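Long-range contacts in aminotransferase, class I and II (Erwinia tasmaniensis, PDB 5Z0Q), which belongs to the class I and II aminotransferase family, has fold type I of pyridoxal-5'-phosphate enzymes and binds pyridoxal-5'-phosphate in each subunit of a dimer: residues D49-A54 against A282-R287; W39-D44 against F362-F367; C208-E213 against A324-W329. All coordinates share one frame; numbering follows the deposited sequence.

Contact 1. Residues D49-A54 against A282-R287; sequences DCIIDA and ASAAWR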
ATOM      1  N   ASP A  49      20.417  -9.227 -10.344  1.00 26.48           N
ATOM      2  CA  ASP A  49      20.597 -10.458  -9.581  1.00 30.22           C
ATOM      3  C   ASP A  49      20.574 -10.202  -8.082  1.00 32.59           C
ATOM      4  O   ASP A  49      20.068 -11.032  -7.319  1.00 30.69           O
ATOM      5  CB  ASP A  49      21.904 -11.142  -9.983  1.00 25.09           C
ATOM      6  CG  ASP A  49      21.829 -11.787 -11.355  1.00 40.35           C
ATOM      7  OD1 ASP A  49      20.727 -12.227 -11.752  1.00 40.87           O
ATOM      8  OD2 ASP A  49      22.876 -11.861 -12.033  1.00 44.09           O
ATOM      9  N   CYS A  50      21.104  -9.058  -7.641  1.00 28.26           N
ATOM     10  CA  CYS A  50      21.097  -8.746  -6.217  1.00 25.57           C
ATOM     11  C   CYS A  50      19.682  -8.557  -5.688  1.00 29.12           C
ATOM     12  O   CYS A  50      19.404  -8.903  -4.533  1.00 25.69           O
ATOM     13  CB  CYS A  50      21.931  -7.495  -5.949  1.00 31.26           C
ATOM     14  SG  CYS A  50      21.400  -6.042  -6.877  1.00 41.11           S
ATOM     15  N   ILE A  51      18.779  -8.015  -6.506  1.00 29.71           N
ATOM     16  CA  ILE A  51      17.392  -7.853  -6.081  1.00 28.34           C
ATOM     17  C   ILE A  51      16.711  -9.211  -5.965  1.00 28.77           C
ATOM     18  O   ILE A  51      16.016  -9.495  -4.982  1.00 28.27           O
ATOM     19  CB  ILE A  51      16.636  -6.927  -7.049  1.00 25.03           C
ATOM     20  CG1 ILE A  51      17.231  -5.517  -7.021  1.00 25.68           C
ATOM     21  CG2 ILE A  51      15.155  -6.894  -6.709  1.00 20.12           C
ATOM     22  CD1 ILE A  51      16.603  -4.574  -8.024  1.00 19.74           C
ATOM     23  N   ILE A  52      16.905 -10.072  -6.965  1.00 24.38           N
ATOM     24  CA  ILE A  52      16.252 -11.377  -6.962  1.00 26.25           C
ATOM     25  C   ILE A  52      16.818 -12.260  -5.856  1.00 26.78           C
ATOM     26  O   ILE A  52      16.068 -12.939  -5.143  1.00 26.91           O
ATOM     27  CB  ILE A  52      16.380 -12.036  -8.347  1.00 26.17           C
ATOM     28  CG1 ILE A  52      15.622 -11.212  -9.390  1.00 26.18           C
ATOM     29  CG2 ILE A  52      15.863 -13.467  -8.313  1.00 20.97           C
ATOM     30  CD1 ILE A  52      15.666 -11.795 -10.777  1.00 28.30           C
ATOM     31  N   ASP A  53      18.142 -12.261  -5.686  1.00 35.65           N
ATOM     32  CA  ASP A  53      18.749 -13.062  -4.627  1.00 30.93           C
ATOM     33  C   ASP A  53      18.331 -12.578  -3.245  1.00 30.50           C
ATOM     34  O   ASP A  53      18.170 -13.391  -2.327  1.00 38.73           O
ATOM     35  CB  ASP A  53      20.272 -13.047  -4.757  1.00 33.93           C
ATOM     36  CG  ASP A  53      20.755 -13.713  -6.035  1.00 46.18           C
ATOM     37  OD1 ASP A  53      19.903 -14.137  -6.847  1.00 43.07           O
ATOM     38  OD2 ASP A  53      21.986 -13.814  -6.226  1.00 46.49           O
ATOM     39  N   ALA A  54      18.148 -11.268  -3.075  1.00 30.70           N
ATOM     40  CA  ALA A  54      17.686 -10.757  -1.789  1.00 29.58           C
ATOM     41  C   ALA A  54      16.242 -11.158  -1.525  1.00 33.05           C
ATOM     42  O   ALA A  54      15.884 -11.500  -0.392  1.00 35.87           O
ATOM     43  CB  ALA A  54      17.837  -9.238  -1.736  1.00 17.50           C
ATOM     44  N   ALA A 282      14.055  -2.933  -2.513  1.00 23.34           N
ATOM     45  CA  ALA A 282      14.519  -1.555  -2.626  1.00 20.98           C
ATOM     46  C   ALA A 282      15.896  -1.379  -1.998  1.00 28.05           C
ATOM     47  O   ALA A 282      16.712  -0.591  -2.492  1.00 24.94           O
ATOM     48  CB  ALA A 282      13.510  -0.605  -1.981  1.00 19.07           C
ATOM     49  N   SER A 283      16.170  -2.098  -0.908  1.00 25.77           N
ATOM     50  CA  SER A 283      17.493  -2.032  -0.294  1.00 23.46           C
ATOM     51  C   SER A 283      18.554  -2.603  -1.225  1.00 31.01           C
ATOM     52  O   SER A 283      19.567  -1.950  -1.501  1.00 32.50           O
ATOM     53  CB  SER A 283      17.493  -2.772   1.044  1.00 26.80           C
ATOM     54  OG  SER A 283      16.775  -2.051   2.030  1.00 38.41           O
ATOM     55  N   ALA A 284      18.331  -3.820  -1.729  1.00 28.58           N
ATOM     56  CA  ALA A 284      19.304  -4.443  -2.622  1.00 29.27           C
ATOM     57  C   ALA A 284      19.472  -3.653  -3.913  1.00 30.52           C
ATOM     58  O   ALA A 284      20.549  -3.682  -4.521  1.00 32.34           O
ATOM     59  CB  ALA A 284      18.888  -5.881  -2.930  1.00 21.06           C
ATOM     60  N   ALA A 285      18.427  -2.944  -4.346  1.00 26.38           N
ATOM     61  CA  ALA A 285      18.529  -2.140  -5.559  1.00 28.71           C
ATOM     62  C   ALA A 285      19.548  -1.022  -5.389  1.00 25.89           C
ATOM     63  O   ALA A 285      20.443  -0.847  -6.223  1.00 28.58           O
ATOM     64  CB  ALA A 285      17.159  -1.570  -5.926  1.00 24.80           C
ATOM     65  N   TRP A 286      19.434  -0.258  -4.304  1.00 28.38           N
ATOM     66  CA  TRP A 286      20.328   0.866  -4.067  1.00 29.50           C
ATOM     67  C   TRP A 286      21.625   0.475  -3.373  1.00 29.93           C
ATOM     68  O   TRP A 286      22.572   1.270  -3.379  1.00 35.05           O
ATOM     69  CB  TRP A 286      19.614   1.942  -3.240  1.00 28.14           C
ATOM     70  CG  TRP A 286      18.791   2.880  -4.067  1.00 27.15           C
ATOM     71  CD1 TRP A 286      18.839   3.035  -5.422  1.00 29.80           C
ATOM     72  CD2 TRP A 286      17.794   3.794  -3.593  1.00 33.41           C
ATOM     73  NE1 TRP A 286      17.935   3.990  -5.822  1.00 30.83           N
ATOM     74  CE2 TRP A 286      17.280   4.471  -4.718  1.00 28.40           C
ATOM     75  CE3 TRP A 286      17.285   4.105  -2.328  1.00 31.36           C
ATOM     76  CZ2 TRP A 286      16.283   5.440  -4.616  1.00 23.40           C
ATOM     77  CZ3 TRP A 286      16.296   5.068  -2.229  1.00 27.74           C
ATOM     78  CH2 TRP A 286      15.806   5.724  -3.366  1.00 26.83           C
ATOM     79  N   ARG A 287      21.700  -0.717  -2.781  1.00 33.06           N
ATOM     80  CA  ARG A 287      22.919  -1.119  -2.087  1.00 36.67           C
ATOM     81  C   ARG A 287      23.943  -1.748  -3.024  1.00 30.23           C
ATOM     82  O   ARG A 287      25.133  -1.424  -2.943  1.00 27.75           O
ATOM     83  CB  ARG A 287      22.597  -2.093  -0.949  1.00 33.05           C
ATOM     84  CG  ARG A 287      23.681  -2.163   0.117  1.00 39.43           C
ATOM     85  CD  ARG A 287      23.566  -3.404   0.995  1.00 47.39           C
ATOM     86  NE  ARG A 287      22.300  -3.473   1.721  1.00 54.21           N
ATOM     87  CZ  ARG A 287      21.333  -4.346   1.453  1.00 55.06           C
ATOM     88  NH1 ARG A 287      21.486  -5.230   0.476  1.00 48.90           N
ATOM     89  NH2 ARG A 287      20.215  -4.339   2.167  1.00 52.10           N
TER

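Contact 2. Residues W39-D44 against F362-F367; sequences WIADTD and FVRFNF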
ATOM      1  N   TRP A  39       3.704   1.817 -23.831  1.00 24.83           N
ATOM      2  CA  TRP A  39       2.968   2.898 -23.182  1.00 27.13           C
ATOM      3  C   TRP A  39       3.367   3.064 -21.720  1.00 22.14           C
ATOM      4  O   TRP A  39       4.076   4.020 -21.396  1.00 24.58           O
ATOM      5  CB  TRP A  39       1.460   2.669 -23.342  1.00 22.98           C
ATOM      6  CG  TRP A  39       0.957   1.361 -22.792  1.00 24.02           C
ATOM      7  CD1 TRP A  39       1.249   0.108 -23.249  1.00 22.86           C
ATOM      8  CD2 TRP A  39       0.062   1.184 -21.687  1.00 22.98           C
ATOM      9  NE1 TRP A  39       0.601  -0.835 -22.491  1.00 21.99           N
ATOM     10  CE2 TRP A  39      -0.137  -0.201 -21.526  1.00 20.34           C
ATOM     11  CE3 TRP A  39      -0.587   2.063 -20.814  1.00 21.04           C
ATOM     12  CZ2 TRP A  39      -0.956  -0.727 -20.532  1.00 21.18           C
ATOM     13  CZ3 TRP A  39      -1.401   1.539 -19.829  1.00 15.82           C
ATOM     14  CH2 TRP A  39      -1.579   0.158 -19.695  1.00 23.58           C
ATOM     15  N   ILE A  40       2.945   2.169 -20.824  1.00 18.92           N
ATOM     16  CA  ILE A  40       3.122   2.396 -19.395  1.00 26.20           C
ATOM     17  C   ILE A  40       4.607   2.409 -19.046  1.00 25.72           C
ATOM     18  O   ILE A  40       5.427   1.711 -19.660  1.00 24.47           O
ATOM     19  CB  ILE A  40       2.350   1.339 -18.582  1.00 25.16           C
ATOM     20  CG1 ILE A  40       2.178   1.791 -17.129  1.00 27.12           C
ATOM     21  CG2 ILE A  40       3.037  -0.014 -18.647  1.00 18.67           C
ATOM     22  CD1 ILE A  40       1.259   0.897 -16.320  1.00 18.26           C
ATOM     23  N   ALA A  41       4.961   3.226 -18.053  1.00 25.07           N
ATOM     24  CA  ALA A  41       6.357   3.566 -17.777  1.00 27.30           C
ATOM     25  C   ALA A  41       7.010   2.488 -16.909  1.00 33.43           C
ATOM     26  O   ALA A  41       7.254   2.655 -15.712  1.00 36.52           O
ATOM     27  CB  ALA A  41       6.446   4.939 -17.128  1.00 26.19           C
ATOM     28  N   ASP A  42       7.299   1.358 -17.549  1.00 26.99           N
ATOM     29  CA  ASP A  42       8.120   0.320 -16.948  1.00 26.35           C
ATOM     30  C   ASP A  42       8.874  -0.393 -18.059  1.00 34.80           C
ATOM     31  O   ASP A  42       8.423  -0.435 -19.206  1.00 33.36           O
ATOM     32  CB  ASP A  42       7.287  -0.673 -16.120  1.00 28.73           C
ATOM     33  CG  ASP A  42       6.391  -1.554 -16.975  1.00 33.23           C
ATOM     34  OD1 ASP A  42       6.001  -1.125 -18.080  1.00 47.92           O
ATOM     35  OD2 ASP A  42       6.067  -2.677 -16.532  1.00 27.26           O
ATOM     36  N   THR A  43      10.033  -0.936 -17.714  1.00 29.40           N
ATOM     37  CA  THR A  43      10.861  -1.610 -18.700  1.00 32.24           C
ATOM     38  C   THR A  43      10.569  -3.106 -18.713  1.00 30.15           C
ATOM     39  O   THR A  43       9.990  -3.663 -17.777  1.00 27.50           O
ATOM     40  CB  THR A  43      12.345  -1.362 -18.422  1.00 33.99           C
ATOM     41  OG1 THR A  43      12.687  -1.870 -17.127  1.00 32.04           O
ATOM     42  CG2 THR A  43      12.654   0.129 -18.474  1.00 26.60           C
ATOM     43  N   ASP A  44      10.971  -3.756 -19.806  1.00 30.06           N
ATOM     44  CA  ASP A  44      10.843  -5.197 -19.954  1.00 33.69           C
ATOM     45  C   ASP A  44      12.076  -5.944 -19.457  1.00 29.73           C
ATOM     46  O   ASP A  44      12.277  -7.107 -19.823  1.00 33.25           O
ATOM     47  CB  ASP A  44      10.569  -5.554 -21.417  1.00 27.03           C
ATOM     48  CG  ASP A  44       9.286  -4.933 -21.937  1.00 31.02           C
ATOM     49  OD1 ASP A  44       8.331  -4.784 -21.145  1.00 31.10           O
ATOM     50  OD2 ASP A  44       9.231  -4.595 -23.138  1.00 28.78           O
ATOM     51  N   PHE A 362       0.577  14.795 -28.751  1.00 28.31           N
ATOM     52  CA  PHE A 362       1.796  14.044 -28.500  1.00 22.25           C
ATOM     53  C   PHE A 362       1.479  12.595 -28.151  1.00 24.45           C
ATOM     54  O   PHE A 362       0.355  12.248 -27.779  1.00 27.79           O
ATOM     55  CB  PHE A 362       2.603  14.674 -27.359  1.00 25.49           C
ATOM     56  CG  PHE A 362       3.246  15.987 -27.709  1.00 23.71           C
ATOM     57  CD1 PHE A 362       2.479  17.121 -27.911  1.00 25.44           C
ATOM     58  CD2 PHE A 362       4.623  16.090 -27.809  1.00 24.97           C
ATOM     59  CE1 PHE A 362       3.072  18.329 -28.225  1.00 24.80           C
ATOM     60  CE2 PHE A 362       5.222  17.295 -28.120  1.00 19.40           C
ATOM     61  CZ  PHE A 362       4.446  18.415 -28.329  1.00 24.00           C
ATOM     62  N   VAL A 363       2.498  11.750 -28.282  1.00 22.13           N
ATOM     63  CA  VAL A 363       2.448  10.363 -27.841  1.00 24.73           C
ATOM     64  C   VAL A 363       3.740  10.058 -27.096  1.00 28.17           C
ATOM     65  O   VAL A 363       4.822  10.493 -27.507  1.00 24.29           O
ATOM     66  CB  VAL A 363       2.252   9.384 -29.021  1.00 27.71           C
ATOM     67  CG1 VAL A 363       0.836   9.483 -29.569  1.00 24.33           C
ATOM     68  CG2 VAL A 363       3.272   9.654 -30.121  1.00 24.02           C
ATOM     69  N   ARG A 364       3.629   9.323 -25.992  1.00 27.79           N
ATOM     70  CA  ARG A 364       4.795   8.967 -25.198  1.00 26.12           C
ATOM     71  C   ARG A 364       5.331   7.616 -25.652  1.00 27.18           C
ATOM     72  O   ARG A 364       4.589   6.630 -25.702  1.00 28.80           O
ATOM     73  CB  ARG A 364       4.462   8.940 -23.705  1.00 30.07           C
ATOM     74  CG  ARG A 364       5.693   9.045 -22.812  1.00 24.84           C
ATOM     75  CD  ARG A 364       5.334   9.070 -21.336  1.00 22.38           C
ATOM     76  NE  ARG A 364       4.797   7.792 -20.878  1.00 26.35           N
ATOM     77  CZ  ARG A 364       4.580   7.488 -19.604  1.00 31.01           C
ATOM     78  NH1 ARG A 364       4.855   8.371 -18.653  1.00 35.08           N
ATOM     79  NH2 ARG A 364       4.090   6.299 -19.278  1.00 31.90           N
ATOM     80  N   PHE A 365       6.619   7.577 -25.984  1.00 27.62           N
ATOM     81  CA  PHE A 365       7.272   6.388 -26.515  1.00 24.19           C
ATOM     82  C   PHE A 365       8.112   5.746 -25.417  1.00 26.37           C
ATOM     83  O   PHE A 365       9.009   6.389 -24.860  1.00 25.25           O
ATOM     84  CB  PHE A 365       8.145   6.749 -27.718  1.00 21.27           C
ATOM     85  CG  PHE A 365       8.518   5.575 -28.583  1.00 24.71           C
ATOM     86  CD1 PHE A 365       9.383   4.597 -28.120  1.00 27.22           C
ATOM     87  CD2 PHE A 365       8.022   5.464 -29.870  1.00 27.42           C
ATOM     88  CE1 PHE A 365       9.729   3.524 -28.915  1.00 26.63           C
ATOM     89  CE2 PHE A 365       8.368   4.393 -30.670  1.00 31.44           C
ATOM     90  CZ  PHE A 365       9.222   3.423 -30.191  1.00 27.01           C
ATOM     91  N   ASN A 366       7.831   4.482 -25.116  1.00 21.42           N
ATOM     92  CA  ASN A 366       8.586   3.724 -24.123  1.00 23.51           C
ATOM     93  C   ASN A 366       9.609   2.870 -24.866  1.00 26.60           C
ATOM     94  O   ASN A 366       9.275   1.810 -25.403  1.00 32.69           O
ATOM     95  CB  ASN A 366       7.655   2.869 -23.268  1.00 28.93           C
ATOM     96  CG  ASN A 366       8.358   2.246 -22.072  1.00 23.49           C
ATOM     97  OD1 ASN A 366       9.578   2.073 -22.067  1.00 20.79           O
ATOM     98  ND2 ASN A 366       7.585   1.904 -21.048  1.00 18.06           N
ATOM     99  N   PHE A 367      10.858   3.332 -24.902  1.00 29.27           N
ATOM    100  CA  PHE A 367      11.945   2.558 -25.484  1.00 24.12           C
ATOM    101  C   PHE A 367      12.749   1.808 -24.426  1.00 24.20           C
ATOM    102  O   PHE A 367      13.908   1.453 -24.670  1.00 22.14           O
ATOM    103  CB  PHE A 367      12.856   3.454 -26.329  1.00 24.73           C
ATOM    104  CG  PHE A 367      13.458   4.613 -25.582  1.00 24.48           C
ATOM    105  CD1 PHE A 367      14.677   4.483 -24.936  1.00 26.91           C
ATOM    106  CD2 PHE A 367      12.821   5.842 -25.556  1.00 28.04           C
ATOM    107  CE1 PHE A 367      15.238   5.552 -24.260  1.00 24.37           C
ATOM    108  CE2 PHE A 367      13.379   6.916 -24.886  1.00 26.69           C
ATOM    109  CZ  PHE A 367      14.588   6.771 -24.237  1.00 25.61           C
TER

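Contact 3. Residues C208-E213 against A324-W329; sequences CDLVLE and ASFLGW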
ATOM      1  N   CYS A 208      15.613  10.269 -11.090  1.00 25.50           N
ATOM      2  CA  CYS A 208      16.908  10.883 -10.822  1.00 29.58           C
ATOM      3  C   CYS A 208      18.076   9.949 -11.118  1.00 23.67           C
ATOM      4  O   CYS A 208      19.192  10.429 -11.348  1.00 25.96           O
ATOM      5  CB  CYS A 208      16.975  11.358  -9.369  1.00 24.93           C
ATOM      6  SG  CYS A 208      16.855  10.038  -8.143  1.00 45.34           S
ATOM      7  N   ASP A 209      17.853   8.638 -11.124  1.00 27.98           N
ATOM      8  CA  ASP A 209      18.918   7.687 -11.416  1.00 30.34           C
ATOM      9  C   ASP A 209      19.120   7.449 -12.906  1.00 29.86           C
ATOM     10  O   ASP A 209      20.090   6.781 -13.282  1.00 29.90           O
ATOM     11  CB  ASP A 209      18.638   6.342 -10.733  1.00 25.93           C
ATOM     12  CG  ASP A 209      18.709   6.424  -9.221  1.00 35.34           C
ATOM     13  OD1 ASP A 209      19.468   7.271  -8.704  1.00 35.10           O
ATOM     14  OD2 ASP A 209      18.010   5.636  -8.549  1.00 37.96           O
ATOM     15  N   LEU A 210      18.242   7.976 -13.759  1.00 23.61           N
ATOM     16  CA  LEU A 210      18.273   7.696 -15.191  1.00 28.67           C
ATOM     17  C   LEU A 210      18.776   8.883 -16.008  1.00 28.22           C
ATOM     18  O   LEU A 210      18.328   9.102 -17.136  1.00 31.37           O
ATOM     19  CB  LEU A 210      16.888   7.265 -15.674  1.00 29.40           C
ATOM     20  CG  LEU A 210      16.350   5.969 -15.064  1.00 27.27           C
ATOM     21  CD1 LEU A 210      14.960   5.656 -15.595  1.00 21.99           C
ATOM     22  CD2 LEU A 210      17.306   4.815 -15.337  1.00 23.91           C
ATOM     23  N   VAL A 211      19.712   9.651 -15.460  1.00 25.22           N
ATOM     24  CA  VAL A 211      20.299  10.775 -16.183  1.00 26.13           C
ATOM     25  C   VAL A 211      21.321  10.235 -17.176  1.00 30.40           C
ATOM     26  O   VAL A 211      22.266   9.536 -16.795  1.00 33.28           O
ATOM     27  CB  VAL A 211      20.942  11.779 -15.218  1.00 23.70           C
ATOM     28  CG1 VAL A 211      21.591  12.917 -15.990  1.00 24.47           C
ATOM     29  CG2 VAL A 211      19.903  12.312 -14.241  1.00 20.54           C
ATOM     30  N   LEU A 212      21.134  10.560 -18.456  1.00 27.18           N
ATOM     31  CA  LEU A 212      22.018  10.078 -19.509  1.00 28.38           C
ATOM     32  C   LEU A 212      23.019  11.118 -19.989  1.00 32.26           C
ATOM     33  O   LEU A 212      24.055  10.743 -20.549  1.00 37.33           O
ATOM     34  CB  LEU A 212      21.203   9.604 -20.719  1.00 28.87           C
ATOM     35  CG  LEU A 212      20.066   8.608 -20.497  1.00 34.87           C
ATOM     36  CD1 LEU A 212      19.394   8.303 -21.825  1.00 29.67           C
ATOM     37  CD2 LEU A 212      20.572   7.335 -19.840  1.00 31.45           C
ATOM     38  N   GLU A 213      22.737  12.399 -19.794  1.00 32.32           N
ATOM     39  CA  GLU A 213      23.590  13.440 -20.350  1.00 32.67           C
ATOM     40  C   GLU A 213      24.900  13.514 -19.572  1.00 36.58           C
ATOM     41  O   GLU A 213      24.877  13.610 -18.338  1.00 34.18           O
ATOM     42  CB  GLU A 213      22.869  14.787 -20.316  1.00 34.46           C
ATOM     43  CG  GLU A 213      23.221  15.708 -21.474  1.00 44.92           C
ATOM     44  CD  GLU A 213      22.716  15.191 -22.812  1.00 51.70           C
ATOM     45  OE1 GLU A 213      21.815  14.324 -22.820  1.00 39.63           O
ATOM     46  OE2 GLU A 213      23.218  15.652 -23.859  1.00 60.98           O
ATOM     47  N   ALA A 324      16.752  12.272 -19.884  1.00 27.22           N
ATOM     48  CA  ALA A 324      16.565  11.230 -18.881  1.00 29.13           C
ATOM     49  C   ALA A 324      15.686  10.132 -19.459  1.00 32.03           C
ATOM     50  O   ALA A 324      14.546  10.391 -19.859  1.00 32.23           O
ATOM     51  CB  ALA A 324      15.945  11.795 -17.601  1.00 30.69           C
ATOM     52  N   SER A 325      16.224   8.915 -19.500  1.00 34.28           N
ATOM     53  CA  SER A 325      15.489   7.744 -19.955  1.00 22.57           C
ATOM     54  C   SER A 325      14.247   7.522 -19.089  1.00 36.06           C
ATOM     55  O   SER A 325      14.170   7.980 -17.945  1.00 30.49           O
ATOM     56  CB  SER A 325      16.413   6.524 -19.920  1.00 42.29           C
ATOM     57  OG  SER A 325      17.037   6.333 -21.177  1.00 56.19           O
ATOM     58  N   PHE A 326      13.259   6.804 -19.636  1.00 34.67           N
ATOM     59  CA  PHE A 326      13.332   6.120 -20.931  1.00 28.91           C
ATOM     60  C   PHE A 326      12.161   6.464 -21.846  1.00 29.89           C
ATOM     61  O   PHE A 326      11.644   5.604 -22.564  1.00 24.03           O
ATOM     62  CB  PHE A 326      13.397   4.605 -20.713  1.00 24.13           C
ATOM     63  CG  PHE A 326      12.516   4.115 -19.596  1.00 26.87           C
ATOM     64  CD1 PHE A 326      11.186   3.803 -19.830  1.00 27.41           C
ATOM     65  CD2 PHE A 326      13.017   3.970 -18.311  1.00 22.54           C
ATOM     66  CE1 PHE A 326      10.372   3.355 -18.805  1.00 26.92           C
ATOM     67  CE2 PHE A 326      12.209   3.525 -17.282  1.00 25.31           C
ATOM     68  CZ  PHE A 326      10.884   3.216 -17.529  1.00 30.92           C
ATOM     69  N   LEU A 327      11.743   7.727 -21.807  1.00 31.16           N
ATOM     70  CA  LEU A 327      10.691   8.250 -22.666  1.00 26.68           C
ATOM     71  C   LEU A 327      11.034   9.700 -22.979  1.00 31.78           C
ATOM     72  O   LEU A 327      11.629  10.393 -22.148  1.00 47.58           O
ATOM     73  CB  LEU A 327       9.309   8.143 -21.996  1.00 29.87           C
ATOM     74  CG  LEU A 327       9.028   6.921 -21.111  1.00 26.46           C
ATOM     75  CD1 LEU A 327       9.129   7.285 -19.636  1.00 25.55           C
ATOM     76  CD2 LEU A 327       7.687   6.276 -21.428  1.00 30.52           C
ATOM     77  N   GLY A 328      10.667  10.166 -24.173  1.00 40.18           N
ATOM     78  CA  GLY A 328       9.899   9.423 -25.157  1.00 29.05           C
ATOM     79  C   GLY A 328       8.747  10.270 -25.676  1.00 28.10           C
ATOM     80  O   GLY A 328       7.691   9.750 -26.025  1.00 24.27           O
ATOM     81  N   TRP A 329       8.967  11.585 -25.736  1.00 28.66           N
ATOM     82  CA  TRP A 329       7.916  12.569 -25.982  1.00 26.08           C
ATOM     83  C   TRP A 329       7.963  13.001 -27.446  1.00 27.07           C
ATOM     84  O   TRP A 329       8.851  13.761 -27.847  1.00 31.75           O
ATOM     85  CB  TRP A 329       8.099  13.758 -25.040  1.00 26.12           C
ATOM     86  CG  TRP A 329       6.908  14.657 -24.863  1.00 23.14           C
ATOM     87  CD1 TRP A 329       6.891  16.015 -24.981  1.00 22.71           C
ATOM     88  CD2 TRP A 329       5.573  14.269 -24.510  1.00 26.08           C
ATOM     89  NE1 TRP A 329       5.629  16.499 -24.732  1.00 23.42           N
ATOM     90  CE2 TRP A 329       4.801  15.447 -24.441  1.00 22.48           C
ATOM     91  CE3 TRP A 329       4.953  13.041 -24.254  1.00 26.52           C
ATOM     92  CZ2 TRP A 329       3.445  15.434 -24.124  1.00 22.51           C
ATOM     93  CZ3 TRP A 329       3.604  13.031 -23.940  1.00 22.89           C
ATOM     94  CH2 TRP A 329       2.866  14.219 -23.878  1.00 21.83           C
TER

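Contact 1. Residues D49-A54 against A282-R287
In Ile-51 the first torsion sets CG1 beside the backbone N (chi1 -64°), and chi2 is extended. The chain therefore runs out to Ala-285 on the facing helix. Cys-50 turns differently: its SG lies between the backbone N and the carbonyl carbon (chi1 57°), which directs the sulfur at the backbone of Ala-284. The two helical segments run nearly antiparallel, with 150° between their directions. Their axes come within 8.2 Å, a close approach that the small alanine side chains permit.

Ala-284 is the centre of the contact. Its methyl projects at the backbone of the other helix, with CB 3.5 Å from the carbonyl O of Cys-50. The same CB meets the methyl of Ala-54, CB to CB 3.7 Å. The carbon chain of Ile-51 flanks this methyl more loosely, CG1 to Ala-284 CB being 4.4 Å. Further along, the Ile-51 CD1 methyl touches Ala-285 CB at 3.7 Å. The branch that reaches over is thus the longer one, CG1 and CD1. On the side of Cys-50, SG lies 3.4 Å from the carbonyl O of Ala-284. Most of the contact is apolar, with methyl groups set against methyl groups or against backbone. It is a helix-to-helix contact between an early and a much later part of the chain.

Helix 49-59 and helix 276-288 extend the packing beyond the short segments. Ile-51 also touches Ala-281, and Ala-54 touches Val-280. Ile-52, on the far side of helix 49-59, packs on Gly-62 of the second subunit. On the far side of helix 276-288, Trp-286 lies against helix 71-83.

Contact 2. Residues W39-D44 against F362-F367
A single amide nitrogen, Asn-366 ND2, reaches two carbonyls of one tight turn. The turn is an inverse gamma turn centred on Ala-41, closed by the backbone bond from Asp-42 N to Ile-40 O. Asn-366 CG stands anti to its own backbone N (chi1 -170°), which swings the amide across to this loop. ND2 gives a hydrogen bond to Asp-42 O at 3.1 Å. The donor sits above that carbonyl plane, not on a lone pair. The second bond, from ND2 to Ile-40 O, is weak and bent, with an N-H...O angle of 123°. The other end of the amide is held too: OD1 accepts from Gly-368 N, which fixes the rotation of the group.

Arg-364 reaches the same loop one residue before the turn. Its NH2 bonds to Trp-39 O at 3.1 Å, nearly straight at 162°, with the oxygen at the edge of the guanidinium. The bend at chi3 also brings NH2 to 3.5 Å from Ala-41 CB. The side chain of Ala-41 lies about 4 Å from the bound pyridoxal-5'-phosphate, so Arg-364 and Asn-366 bond to backbone next to the cofactor.

Ile-40 touches Tyr-66 of the second subunit. Strand 362-364 runs between strands 349-353 and 329-331 of the five-stranded sheet, and Phe-365 packs on helices 371-385 and 290-313.

Contact 3. Residues C208-E213 against A324-W329
Leu-210 and Phe-326 cross obliquely where two loops meet in this enzyme of fold type I, a fold of pyridoxal-5'-phosphate enzymes. The loops join through a single beta bridge, Val-211 with Ala-324. One follows strand 200-204 of the eight-stranded sheet; the other leads into strand 329-331 of the five-stranded sheet. The contact therefore ties together the parts of the fold built on the two sheets.

Leu-210 carries CG beside its backbone N (chi1 -63°), and the extended chain beyond brings CD1 to the phenyl group. CD1 lies 3.7 Å from Phe-326 CD2 and almost as near to CE2, so the methyl meets the ring at its CD2-CE2 bond. Phe-326 CG lies between its backbone N and carbonyl carbon, the crowded position. The peptide bond before it is modelled cis. Leu-210 CD1 also approaches Ser-325 O, at 3.4 Å.

Leu-212, one residue past Val-211 in the chain, also points toward this segment. Its CD1 meets Ser-325 at the hydroxyl end, nearest OG. Helix 290-313 backs both loops, with Leu-297 on Leu-210 and Leu-300 on Ser-325.

The backbone bond is modest. Ser-325 N donates weakly to Leu-210 O at 3.2 Å, with an N-H...O angle of 134°. The same oxygen also receives a CA-H contact from Ala-324, CA to O 3.3 Å.

Overall arrangement
Contacts 2 and 3 are neighbours, with centres 12 Å apart. Phe-326 of contact 3 lies on Asn-366 of contact 2. Phe-365 N probably bonds to Gly-328 O, though the modelled distance is doubtful. Contact 1 is further off, its centre 24 Å from contact 2 and 22 Å from contact 3. It still reaches contact 3 through a probable hydrogen bond, Trp-286 NE1 to Asp-209 OD2 at 3.2 Å. Along the chain, contacts 1 and 3 each nest within the loop closed by contact 2, and they cross each other. Bound pyridoxal-5'-phosphate lies about 4, 7 and 13 Å from the side chains of Ala-41, Phe-326 and Ala-285. Segment 208-213 directly follows the pocket residue His-207.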